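Local structure of Myo-inositol phosphohydrolase (Mitsuokella multacida, 4WU3) at residues I151-P154 with L155-Q159; T548-M551 with A552-D555; G565-L568 with S569-L573; Y596-K599 with A600-E604; E604-Y607 with Q608-E612. The protein probably hydrolyses phosphate esters of inositol hexakisphosphate (phytate) and less phosphorylated inositols, as a member of the protein-tyrosine-phosphatase-like phytase family. The protein carries 2 engineered substitutions. All blocks are in the same frame, centred on the assembly; numbering follows the deposited sequence.

Contact 1 of 5, residues I151-P154 with L155-Q159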
# COMPACT_ATOMS: atom_id res chain seq x y z
N ILE A 151 16.27 -14.86 -8.30
CA ILE A 151 15.39 -15.49 -9.26
C ILE A 151 15.31 -14.64 -10.53
O ILE A 151 15.37 -15.16 -11.65
CB ILE A 151 13.99 -15.69 -8.66
CG1 ILE A 151 14.00 -16.82 -7.63
CG2 ILE A 151 12.99 -16.02 -9.75
CD1 ILE A 151 14.31 -18.17 -8.24
N ILE A 152 15.22 -13.32 -10.35
CA ILE A 152 14.98 -12.40 -11.48
C ILE A 152 16.12 -12.38 -12.50
O ILE A 152 15.88 -12.45 -13.70
CB ILE A 152 14.71 -10.97 -10.99
CG1 ILE A 152 13.34 -10.91 -10.32
CG2 ILE A 152 14.78 -9.98 -12.14
CD1 ILE A 152 13.10 -9.64 -9.54
N ILE A 153 17.36 -12.29 -12.03
CA ILE A 153 18.51 -12.18 -12.94
C ILE A 153 18.64 -13.39 -13.88
O ILE A 153 18.70 -13.22 -15.11
CB ILE A 153 19.83 -11.96 -12.17
CG1 ILE A 153 19.78 -10.64 -11.38
CG2 ILE A 153 21.03 -11.95 -13.12
CD1 ILE A 153 19.41 -9.43 -12.21
N PRO A 154 18.68 -14.61 -13.33
CA PRO A 154 18.75 -15.79 -14.22
C PRO A 154 17.48 -16.02 -15.04
O PRO A 154 17.55 -16.54 -16.14
CB PRO A 154 19.00 -16.96 -13.25
CG PRO A 154 18.65 -16.45 -11.89
CD PRO A 154 18.89 -14.97 -11.91
N LEU A 155 16.32 -15.64 -14.51
CA LEU A 155 15.08 -15.75 -15.26
C LEU A 155 15.11 -14.86 -16.51
O LEU A 155 14.76 -15.30 -17.62
CB LEU A 155 13.88 -15.40 -14.37
CG LEU A 155 12.53 -15.46 -15.09
CD1 LEU A 155 12.31 -16.82 -15.74
CD2 LEU A 155 11.39 -15.12 -14.14
N GLU A 156 15.52 -13.61 -16.31
CA GLU A 156 15.70 -12.65 -17.41
C GLU A 156 16.67 -13.14 -18.49
O GLU A 156 16.40 -12.99 -19.68
CB GLU A 156 16.20 -11.32 -16.81
CG GLU A 156 16.48 -10.19 -17.78
CD GLU A 156 16.87 -8.90 -17.05
OE1 GLU A 156 18.01 -8.79 -16.52
OE2 GLU A 156 16.01 -7.98 -16.98
N LYS A 157 17.80 -13.72 -18.10
CA LYS A 157 18.74 -14.27 -19.07
C LYS A 157 18.09 -15.39 -19.90
O LYS A 157 18.26 -15.45 -21.13
CB LYS A 157 20.01 -14.78 -18.38
CG LYS A 157 20.89 -13.64 -17.89
CD LYS A 157 22.04 -14.08 -16.98
CE LYS A 157 22.80 -12.86 -16.45
NZ LYS A 157 23.86 -13.23 -15.48
N GLU A 158 17.32 -16.24 -19.22
CA GLU A 158 16.60 -17.34 -19.86
C GLU A 158 15.54 -16.83 -20.84
O GLU A 158 15.42 -17.33 -21.96
CB GLU A 158 15.92 -18.22 -18.81
CG GLU A 158 14.96 -19.24 -19.39
CD GLU A 158 14.25 -20.05 -18.34
OE1 GLU A 158 14.04 -19.53 -17.23
OE2 GLU A 158 13.90 -21.21 -18.62
N GLN A 159 14.76 -15.85 -20.40
CA GLN A 159 13.74 -15.25 -21.25
C GLN A 159 14.35 -14.72 -22.55
O GLN A 159 13.84 -15.00 -23.63
CB GLN A 159 13.00 -14.13 -20.50
CG GLN A 159 12.06 -14.66 -19.43
CD GLN A 159 11.62 -13.61 -18.42
OE1 GLN A 159 12.41 -12.82 -17.93
NE2 GLN A 159 10.34 -13.61 -18.11
O HOH W 1 19.70 -10.65 -16.21
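Lys157 lies across the CG2 branch of Ile153, one helical turn earlier, and its course can be followed atom by atom. Lys157 CB starts 3.8 Å from Pro154 O. Lys157 CG then runs 3.6 Å from Ile153 O. CD passes the same oxygen slightly farther off, and the last methylene of the lysine, CE, reaches CG2 of Ile153 at 3.9 Å. The ammonium NZ ends beside that same methyl, so the extended aliphatic stem does the packing here. With Ile153 CG1 beside the backbone N (chi1 -62°), the CG2 branch is left anti to that N, on the side where the lysine passes.

The oxygen skirted by the lysine is doubly used. Lys157 N donates to Ile153 O over 3.2 Å, and a water donates to it at 3.0 Å. That water also donates to Glu156 OE1, bridging main chain and carboxylate. Glu156 also has partners beyond the turn: Arg208 in a salt bridge through OE1, and the backbone N of His126 through OE2.

Pro154 has no N-H to give to the preceding turn, and the helix kinks there, yet Glu158 N still donates to Pro154 O at 3.1 Å. The arrangement is a proline kink inside an amphipathic alpha-helix, 149-161, which packs Ile152 and Ile153 on strand 205-211 and Ile151 on helix 593-613.

Contact 2 of 5, residues T548-M551 with A552-D555; sequences TAYM and AMYD
Tyr550 and Met553 meet because two torsions fold them onto one flank of the helix. The tyrosine ring is swung by a chi1 of -88°, while the methionine chain runs out straight and then bends at chi3 (-91°), turning its terminal methyl back toward the preceding turn. Met553 CE consequently sits over one face of the Tyr550 ring, 4.1 Å from the centroid and only 8° off the ring normal. This is a CH-pi contact made almost over the ring centre. Met553 SD lies above the same face of Tyr550 but farther away, 5.4 Å from the centroid, so the Met-aromatic character is secondary to that of the methyl.

The same methyl also reaches back to Ala549, with Met553 CE 4.4 Å from its CB and 3.5 Å from its O. Beneath these side chains the helix is regular: Met553 N donates to Ala549 O at 3.0 Å, and Tyr554 N to Tyr550 O at the same length. Ala552 CB, 3.2 Å from Thr548 O, keeps another flank slim where Leu568 of helix 564-573 packs.

The polar ends of Thr548 and Asp555 are satisfied outside these segments. Thr548 OG1 bonds to Ala544 O and Asn577 N, tying the helix start to the 540-546 segment that lines the inositol phosphate pocket, consistent with the P-loop and following helix of protein tyrosine phosphatases. Asp555 pairs with Arg570 and Gln571 of helix 564-573. Between side chains the two buried halves cohere by dispersion and CH-pi attraction, over the backbone hydrogen bonds, and no salt bridge joins them.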
# COMPACT_ATOMS: atom_id res chain seq x y z
N THR A 548 17.41 -36.16 -4.05
CA THR A 548 17.22 -36.65 -5.42
C THR A 548 18.00 -35.82 -6.43
O THR A 548 18.50 -36.34 -7.43
CB THR A 548 15.74 -36.68 -5.83
OG1 THR A 548 14.97 -37.35 -4.82
CG2 THR A 548 15.59 -37.42 -7.13
N ALA A 549 18.11 -34.52 -6.16
CA ALA A 549 18.96 -33.65 -6.98
C ALA A 549 20.42 -34.15 -7.01
O ALA A 549 21.00 -34.36 -8.07
CB ALA A 549 18.91 -32.22 -6.45
N TYR A 550 21.01 -34.35 -5.83
CA TYR A 550 22.39 -34.83 -5.77
C TYR A 550 22.52 -36.25 -6.34
O TYR A 550 23.47 -36.53 -7.09
CB TYR A 550 22.94 -34.74 -4.34
CG TYR A 550 23.56 -33.39 -4.07
CD1 TYR A 550 24.88 -33.13 -4.43
CD2 TYR A 550 22.82 -32.36 -3.52
CE1 TYR A 550 25.45 -31.89 -4.21
CE2 TYR A 550 23.38 -31.11 -3.29
CZ TYR A 550 24.70 -30.88 -3.64
OH TYR A 550 25.25 -29.63 -3.41
N MET A 551 21.58 -37.13 -6.04
CA MET A 551 21.64 -38.48 -6.60
C MET A 551 21.62 -38.46 -8.14
O MET A 551 22.36 -39.20 -8.79
CB MET A 551 20.52 -39.36 -6.06
CG MET A 551 20.65 -39.69 -4.58
SD MET A 551 19.18 -40.43 -3.86
CE MET A 551 19.36 -42.11 -4.48
N ALA A 552 20.77 -37.61 -8.72
CA ALA A 552 20.66 -37.49 -10.16
C ALA A 552 21.94 -36.91 -10.77
O ALA A 552 22.34 -37.30 -11.87
CB ALA A 552 19.46 -36.62 -10.52
N MET A 553 22.58 -35.98 -10.07
CA MET A 553 23.82 -35.39 -10.57
C MET A 553 24.97 -36.40 -10.56
O MET A 553 25.77 -36.45 -11.49
CB MET A 553 24.20 -34.17 -9.74
CG MET A 553 23.44 -32.92 -10.12
SD MET A 553 24.04 -31.48 -9.24
CE MET A 553 23.00 -31.47 -7.78
N TYR A 554 25.05 -37.18 -9.50
CA TYR A 554 26.07 -38.22 -9.40
C TYR A 554 25.81 -39.33 -10.43
O TYR A 554 26.73 -39.77 -11.12
CB TYR A 554 26.08 -38.79 -7.99
CG TYR A 554 27.19 -39.78 -7.72
CD1 TYR A 554 28.51 -39.47 -8.01
CD2 TYR A 554 26.93 -41.00 -7.14
CE1 TYR A 554 29.53 -40.36 -7.76
CE2 TYR A 554 27.95 -41.90 -6.88
CZ TYR A 554 29.24 -41.57 -7.19
OH TYR A 554 30.26 -42.48 -6.93
N ASP A 555 24.56 -39.78 -10.55
CA ASP A 555 24.19 -40.76 -11.55
C ASP A 555 24.69 -40.30 -12.93
O ASP A 555 25.38 -41.06 -13.63
CB ASP A 555 22.67 -40.95 -11.56
CG ASP A 555 22.23 -42.24 -12.27
OD1 ASP A 555 23.07 -42.95 -12.87
OD2 ASP A 555 21.01 -42.54 -12.23

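Contact 3 of 5, residues G565-L568 with S569-L573; sequences GDIL and SRQYL
Ser569 and Gly565 make the polar part of this contact, where one carbonyl takes two donors from the same residue. Ser569 N reaches Gly565 O at 2.9 Å, but from above the carbonyl plane, 38° out of it. The hydroxyl OG also donates to that oxygen, although the modelled 2.4 Å is very short and its exact length is doubtful. Thr377 N bonds to the same OG, so the hydroxyl connects the helix to a neighbouring loop. Among the other helical bonds, Gln571 N to Ile567 O is nearly straight, with an N-H...O angle of 170° over 2.9 Å.

Apolar and dispersive contact centres on Arg570. Its CG occupies the position between backbone N and carbonyl carbon (chi1 68°), which folds the first methylenes back over the previous turn, CG lying 3.2 Å from Asp566 O. The chain then extends, and Ile567 CD1 covers one face of the guanidinium, 4.0 Å from NH1.

Charge is settled elsewhere. Asp566 OD2 stays 6.4 Å from Arg570 NH2, too far to pair. NH1 instead forms a salt bridge with Asp555, and NH2 serves the carbonyls of Thr381 and Lys383. With a leucine at this position, Asp555 would probably be left without its cationic mate and those two carbonyls without their donor. A methyl on one face and acceptors at the nitrogens suit a guanidinium, whose flat side is poorly hydrated while its N-H groups seek partners; the chemistry thus lets a charged group lie buried between helix and loops.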
# COMPACT_ATOMS: atom_id res chain seq x y z
N GLY A 565 16.33 -37.77 -19.35
CA GLY A 565 15.04 -38.31 -18.97
C GLY A 565 15.08 -39.68 -18.31
O GLY A 565 14.26 -39.97 -17.43
N ASP A 566 16.03 -40.53 -18.72
CA ASP A 566 16.18 -41.84 -18.09
C ASP A 566 16.74 -41.72 -16.66
O ASP A 566 16.28 -42.40 -15.73
CB ASP A 566 17.07 -42.76 -18.93
CG ASP A 566 16.33 -43.37 -20.11
OD1 ASP A 566 15.17 -43.01 -20.35
OD2 ASP A 566 16.92 -44.23 -20.79
N ILE A 567 17.73 -40.85 -16.49
CA ILE A 567 18.29 -40.57 -15.17
C ILE A 567 17.18 -40.09 -14.23
O ILE A 567 16.94 -40.66 -13.16
CB ILE A 567 19.37 -39.49 -15.24
CG1 ILE A 567 20.58 -39.97 -16.06
CG2 ILE A 567 19.80 -39.07 -13.85
CD1 ILE A 567 21.46 -40.98 -15.36
N LEU A 568 16.49 -39.02 -14.62
CA LEU A 568 15.46 -38.44 -13.76
C LEU A 568 14.35 -39.45 -13.50
O LEU A 568 13.82 -39.55 -12.38
CB LEU A 568 14.90 -37.16 -14.38
CG LEU A 568 15.95 -36.05 -14.54
CD1 LEU A 568 15.28 -34.74 -14.93
CD2 LEU A 568 16.78 -35.86 -13.28
N SER A 569 14.00 -40.20 -14.52
CA SER A 569 12.95 -41.19 -14.40
C SER A 569 13.33 -42.32 -13.42
O SER A 569 12.56 -42.67 -12.54
CB SER A 569 12.59 -41.74 -15.77
OG SER A 569 12.10 -40.70 -16.61
N ARG A 570 14.52 -42.88 -13.55
CA ARG A 570 14.87 -43.96 -12.65
C ARG A 570 15.09 -43.47 -11.22
O ARG A 570 14.69 -44.14 -10.27
CB ARG A 570 16.07 -44.76 -13.17
CG ARG A 570 17.40 -44.03 -13.19
CD ARG A 570 18.29 -44.71 -14.21
NE ARG A 570 19.70 -44.48 -13.97
CZ ARG A 570 20.66 -45.06 -14.67
NH1 ARG A 570 21.92 -44.81 -14.40
NH2 ARG A 570 20.38 -45.89 -15.64
N GLN A 571 15.69 -42.28 -11.05
CA GLN A 571 15.83 -41.72 -9.69
C GLN A 571 14.45 -41.48 -9.05
O GLN A 571 14.27 -41.64 -7.84
CB GLN A 571 16.67 -40.43 -9.70
CG GLN A 571 18.15 -40.64 -10.03
CD GLN A 571 18.81 -41.71 -9.18
OE1 GLN A 571 18.48 -41.89 -8.00
NE2 GLN A 571 19.74 -42.43 -9.77
N TYR A 572 13.47 -41.11 -9.87
CA TYR A 572 12.09 -40.98 -9.40
C TYR A 572 11.54 -42.36 -9.08
O TYR A 572 11.00 -42.59 -7.99
CB TYR A 572 11.19 -40.29 -10.45
CG TYR A 572 9.71 -40.37 -10.11
CD1 TYR A 572 9.16 -39.54 -9.16
CD2 TYR A 572 8.88 -41.29 -10.73
CE1 TYR A 572 7.82 -39.62 -8.83
CE2 TYR A 572 7.54 -41.37 -10.42
CZ TYR A 572 7.01 -40.52 -9.46
OH TYR A 572 5.67 -40.58 -9.12
N LEU A 573 11.70 -43.29 -10.02
CA LEU A 573 11.13 -44.62 -9.86
C LEU A 573 11.71 -45.31 -8.65
O LEU A 573 11.02 -46.09 -7.99
CB LEU A 573 11.35 -45.46 -11.11
CG LEU A 573 10.49 -44.98 -12.28
CD1 LEU A 573 10.85 -45.72 -13.56
CD2 LEU A 573 9.01 -45.17 -11.97

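Contact 4 of 5, residues Y596-K599 with A600-E604; sequences YHQK and AHMIE. With 4IP (inositol-(1,3,4,5)-tetrakisphosphate), chain F.
The early turns of helix 593-613 border the inositol phosphate pocket, and the bond from Ala600 N to Tyr596 O, 2.9 Å long, carries the helix on from the residue that meets the ligand. Tyr596 directs its hydroxyl at the 5-phosphate of the bound inositol tetrakisphosphate, with OPG at the ring edge and in its plane. The modelled gap of 2.3 Å between Tyr596 OH and OPG is too short for a settled interaction, so its exact nature is doubtful. The ring of Tyr581 meets that of Tyr596 edge-to-face. Lys599 reaches out on the same flank with an extended chain, its NZ stopping 5.3 Å from ligand OPH.

Farther round, Met602 packs on Gln598: the two CG atoms are 4.2 Å apart, and Met602 CG lies 3.2 Å from Gln598 O. The methionine CG stands anti to its carbonyl carbon (chi1 -67°), which lays it alongside that oxygen. Ala600 CB rests 3.5 Å from His597 O. The imidazole of His597 is held at both nitrogens, ND1 by Glu582 and NE2 by Glu158 of helix 149-161.

One helix surface is therefore split by chemistry. The side of Tyr596 and Lys599 faces an anion, where a nearby ammonium would be expected to add favourable potential without direct bonding, whereas His597 is fixed in rotation by two carboxylates.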
# COMPACT_ATOMS: atom_id res chain seq x y z
N TYR A 596 11.02 -24.60 -8.27
CA TYR A 596 10.87 -25.79 -9.11
C TYR A 596 11.32 -25.50 -10.54
O TYR A 596 11.99 -26.31 -11.17
CB TYR A 596 9.42 -26.24 -9.17
CG TYR A 596 8.88 -26.89 -7.92
CD1 TYR A 596 9.64 -27.80 -7.20
CD2 TYR A 596 7.58 -26.63 -7.49
CE1 TYR A 596 9.13 -28.42 -6.07
CE2 TYR A 596 7.07 -27.24 -6.35
CZ TYR A 596 7.84 -28.13 -5.64
OH TYR A 596 7.33 -28.74 -4.52
N HIS A 597 10.94 -24.34 -11.05
CA HIS A 597 11.30 -23.99 -12.42
C HIS A 597 12.81 -23.89 -12.55
O HIS A 597 13.40 -24.35 -13.53
CB HIS A 597 10.69 -22.66 -12.83
CG HIS A 597 11.27 -22.10 -14.08
ND1 HIS A 597 10.99 -22.62 -15.33
CD2 HIS A 597 12.16 -21.10 -14.28
CE1 HIS A 597 11.66 -21.94 -16.25
NE2 HIS A 597 12.38 -21.02 -15.64
N GLN A 598 13.44 -23.27 -11.56
CA GLN A 598 14.87 -23.12 -11.56
C GLN A 598 15.53 -24.51 -11.52
O GLN A 598 16.56 -24.74 -12.16
CB GLN A 598 15.27 -22.26 -10.36
CG GLN A 598 16.75 -22.11 -10.10
CD GLN A 598 17.02 -21.01 -9.10
OE1 GLN A 598 16.44 -20.98 -8.01
NE2 GLN A 598 17.89 -20.08 -9.46
N LYS A 599 14.94 -25.45 -10.80
CA LYS A 599 15.51 -26.79 -10.76
C LYS A 599 15.37 -27.48 -12.11
O LYS A 599 16.31 -28.11 -12.60
CB LYS A 599 14.84 -27.65 -9.69
CG LYS A 599 15.24 -27.32 -8.27
CD LYS A 599 14.47 -28.22 -7.32
CE LYS A 599 14.81 -27.98 -5.87
NZ LYS A 599 13.86 -28.74 -5.02
N ALA A 600 14.20 -27.35 -12.71
CA ALA A 600 13.97 -27.96 -14.00
C ALA A 600 14.99 -27.46 -15.00
O ALA A 600 15.54 -28.22 -15.77
CB ALA A 600 12.56 -27.65 -14.46
N HIS A 601 15.25 -26.16 -14.97
CA HIS A 601 16.17 -25.53 -15.90
C HIS A 601 17.61 -25.97 -15.64
O HIS A 601 18.32 -26.38 -16.56
CB HIS A 601 16.06 -24.02 -15.73
CG HIS A 601 16.73 -23.23 -16.81
ND1 HIS A 601 17.82 -22.42 -16.57
CD2 HIS A 601 16.45 -23.10 -18.13
CE1 HIS A 601 18.19 -21.84 -17.69
NE2 HIS A 601 17.38 -22.23 -18.65
N MET A 602 18.03 -25.89 -14.37
CA MET A 602 19.42 -26.10 -14.02
C MET A 602 19.84 -27.56 -14.09
O MET A 602 21.02 -27.83 -14.33
CB MET A 602 19.72 -25.53 -12.62
CG MET A 602 19.62 -24.01 -12.52
SD MET A 602 20.70 -23.12 -13.65
CE MET A 602 22.30 -23.42 -12.92
N ILE A 603 18.92 -28.50 -13.89
CA ILE A 603 19.29 -29.91 -13.97
C ILE A 603 19.63 -30.29 -15.41
O ILE A 603 20.51 -31.11 -15.65
CB ILE A 603 18.21 -30.85 -13.40
CG1 ILE A 603 18.75 -32.29 -13.29
CG2 ILE A 603 16.97 -30.85 -14.28
CD1 ILE A 603 19.95 -32.44 -12.38
N GLU A 604 18.94 -29.67 -16.37
CA GLU A 604 19.30 -29.80 -17.78
C GLU A 604 20.66 -29.21 -18.07
O GLU A 604 21.46 -29.80 -18.82
CB GLU A 604 18.30 -29.08 -18.68
CG GLU A 604 17.00 -29.81 -18.86
CD GLU A 604 16.10 -29.15 -19.87
OE1 GLU A 604 16.30 -27.95 -20.17
OE2 GLU A 604 15.18 -29.83 -20.38
C1 4IP F . 12.04 -31.34 0.90
O1 4IP F . 12.93 -32.43 0.68
C2 4IP F . 11.55 -31.34 2.34
O2 4IP F . 10.96 -32.60 2.63
C3 4IP F . 10.49 -30.27 2.57
O3 4IP F . 10.03 -30.33 3.93
C4 4IP F . 9.31 -30.41 1.62
O4 4IP F . 8.41 -29.32 1.83
C5 4IP F . 9.80 -30.41 0.17
O5 4IP F . 8.71 -30.60 -0.72
C6 4IP F . 10.86 -31.49 -0.06
O6 4IP F . 11.33 -31.43 -1.41
P1 4IP F . 14.49 -32.37 1.05
O1P 4IP F . 15.08 -31.44 0.04
O2P 4IP F . 14.92 -33.81 0.93
O3P 4IP F . 14.52 -31.87 2.48
P3 4IP F . 10.13 -29.04 4.88
O4P 4IP F . 9.67 -27.90 4.00
O5P 4IP F . 11.59 -28.99 5.28
O6P 4IP F . 9.18 -29.33 6.02
P4 4IP F . 6.83 -29.54 2.07
O7P 4IP F . 6.75 -30.59 3.15
O8P 4IP F . 6.37 -28.17 2.53
O9P 4IP F . 6.31 -29.97 0.71
P5 4IP F . 8.68 -29.82 -2.14
OPF 4IP F . 9.45 -28.53 -1.90
OPG 4IP F . 7.20 -29.63 -2.39
OPH 4IP F . 9.36 -30.76 -3.10

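Contact 5 of 5, residues E604-Y607 with Q608-E612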
# COMPACT_ATOMS: atom_id res chain seq x y z
N GLU A 604 18.94 -29.67 -16.37
CA GLU A 604 19.30 -29.80 -17.78
C GLU A 604 20.66 -29.21 -18.07
O GLU A 604 21.46 -29.80 -18.82
CB GLU A 604 18.30 -29.08 -18.68
CG GLU A 604 17.00 -29.81 -18.86
CD GLU A 604 16.10 -29.15 -19.87
OE1 GLU A 604 16.30 -27.95 -20.17
OE2 GLU A 604 15.18 -29.83 -20.38
N LYS A 605 20.93 -28.03 -17.53
CA LYS A 605 22.23 -27.42 -17.71
C LYS A 605 23.29 -28.38 -17.19
O LYS A 605 24.28 -28.67 -17.88
CB LYS A 605 22.32 -26.06 -17.02
CG LYS A 605 21.62 -24.96 -17.82
CD LYS A 605 22.06 -23.57 -17.41
CE LYS A 605 21.55 -22.54 -18.40
NZ LYS A 605 21.92 -21.14 -18.03
N PHE A 606 23.08 -28.91 -16.00
CA PHE A 606 24.09 -29.77 -15.41
C PHE A 606 24.32 -31.01 -16.28
O PHE A 606 25.43 -31.50 -16.37
CB PHE A 606 23.72 -30.18 -13.99
CG PHE A 606 24.77 -30.98 -13.32
CD1 PHE A 606 25.81 -30.36 -12.68
CD2 PHE A 606 24.74 -32.37 -13.37
CE1 PHE A 606 26.80 -31.09 -12.07
CE2 PHE A 606 25.73 -33.11 -12.77
CZ PHE A 606 26.76 -32.47 -12.11
N TYR A 607 23.27 -31.52 -16.91
CA TYR A 607 23.42 -32.62 -17.85
C TYR A 607 24.37 -32.23 -18.97
O TYR A 607 25.28 -33.00 -19.33
CB TYR A 607 22.07 -33.02 -18.43
CG TYR A 607 22.15 -34.17 -19.40
CD1 TYR A 607 22.15 -35.48 -18.96
CD2 TYR A 607 22.27 -33.94 -20.77
CE1 TYR A 607 22.25 -36.54 -19.84
CE2 TYR A 607 22.36 -34.99 -21.66
CZ TYR A 607 22.35 -36.29 -21.19
OH TYR A 607 22.45 -37.33 -22.08
N GLN A 608 24.20 -31.03 -19.51
CA GLN A 608 25.09 -30.53 -20.56
C GLN A 608 26.53 -30.44 -20.06
O GLN A 608 27.48 -30.78 -20.77
CB GLN A 608 24.65 -29.16 -21.08
CG GLN A 608 25.60 -28.61 -22.14
CD GLN A 608 25.20 -27.27 -22.72
OE1 GLN A 608 24.17 -26.71 -22.35
NE2 GLN A 608 26.03 -26.74 -23.61
N TYR A 609 26.68 -29.94 -18.84
CA TYR A 609 28.00 -29.79 -18.25
C TYR A 609 28.71 -31.14 -18.22
O TYR A 609 29.90 -31.23 -18.52
CB TYR A 609 27.88 -29.21 -16.84
CG TYR A 609 29.12 -29.40 -15.99
CD1 TYR A 609 30.25 -28.63 -16.20
CD2 TYR A 609 29.15 -30.36 -14.98
CE1 TYR A 609 31.38 -28.80 -15.43
CE2 TYR A 609 30.29 -30.53 -14.21
CZ TYR A 609 31.40 -29.75 -14.44
OH TYR A 609 32.54 -29.90 -13.69
N VAL A 610 27.98 -32.18 -17.86
CA VAL A 610 28.54 -33.51 -17.79
C VAL A 610 28.93 -33.99 -19.19
O VAL A 610 30.04 -34.47 -19.40
CB VAL A 610 27.55 -34.51 -17.16
CG1 VAL A 610 28.02 -35.93 -17.39
CG2 VAL A 610 27.39 -34.24 -15.67
N GLN A 611 28.02 -33.85 -20.13
CA GLN A 611 28.30 -34.27 -21.50
C GLN A 611 29.65 -33.73 -21.97
O GLN A 611 30.40 -34.45 -22.63
CB GLN A 611 27.20 -33.79 -22.44
CG GLN A 611 25.88 -34.52 -22.26
CD GLN A 611 26.00 -36.02 -22.50
OE1 GLN A 611 26.46 -36.45 -23.55
NE2 GLN A 611 25.59 -36.81 -21.52
N GLU A 612 29.95 -32.49 -21.59
CA GLU A 612 31.12 -31.76 -22.09
C GLU A 612 32.39 -31.92 -21.28
O GLU A 612 33.47 -31.60 -21.79
CB GLU A 612 30.82 -30.26 -22.14
CG GLU A 612 29.84 -29.87 -23.23
CD GLU A 612 29.58 -28.38 -23.27
OE1 GLU A 612 30.37 -27.61 -22.69
OE2 GLU A 612 28.58 -27.99 -23.89
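Gln611 N donates to Tyr607 O at 3.0 Å and 170°, the straightest of four i to i+4 bonds that make 604-612 a regular alpha-helix, the later part of helix 593-613. On its buried flank Phe606 spreads over two residues ahead. Its CE1 lies 3.8 Å from Tyr609 CD2, the rings meeting obliquely. Through its other meta carbon, CE2, Phe606 touches Val610 CG2 at 3.5 Å. Trp622 meets both aromatic rings edge-to-face, and Met553 and Met556 of helix 545-558 also pack on Phe606.

Tyr607, its CG anti to the backbone N (chi1 -179°), leans along the helix beside Gln611, whose chain bends at chi2. Gln611 CG comes 3.6 Å from Tyr607 CE2, and NE2 3.3 Å from CZ, ring and amide planes being only 19° apart. NE2 does not bond the phenol oxygen; it donates to Pro560 O. A serine in place of Tyr607 would probably strip the Gln611 amide of its flat neighbour, leaving it held by its bond to Pro560 O alone among the contacts described, and open a gap beside Leu564. On the exposed side, Gln608 NE2 donates to the syn side of Glu612 OE2 at 2.9 Å.

All five contacts are single-helix turns, but their surroundings differ. Contacts 2 and 3 are the buried ones, on successive helices joined by Asp555 pairing with Arg570 and Gln571. Contacts 4 and 5 share helix 593-613 and Glu604; both touch contact 2 through Met553, which meets Ile603 in one and Phe606 in the other. Contact 1, partly buried, belongs to helix 149-161 and abuts contact 4 through Glu158 OE1 and His597 NE2, 2.7 Å apart. Methyl-to-ring packing prevails in contact 2 and aromatic packing in contact 5, a guanidinium with its acceptors in contact 3, water-bridged and aliphatic contacts in contact 1, while contact 4 alone meets the ligand.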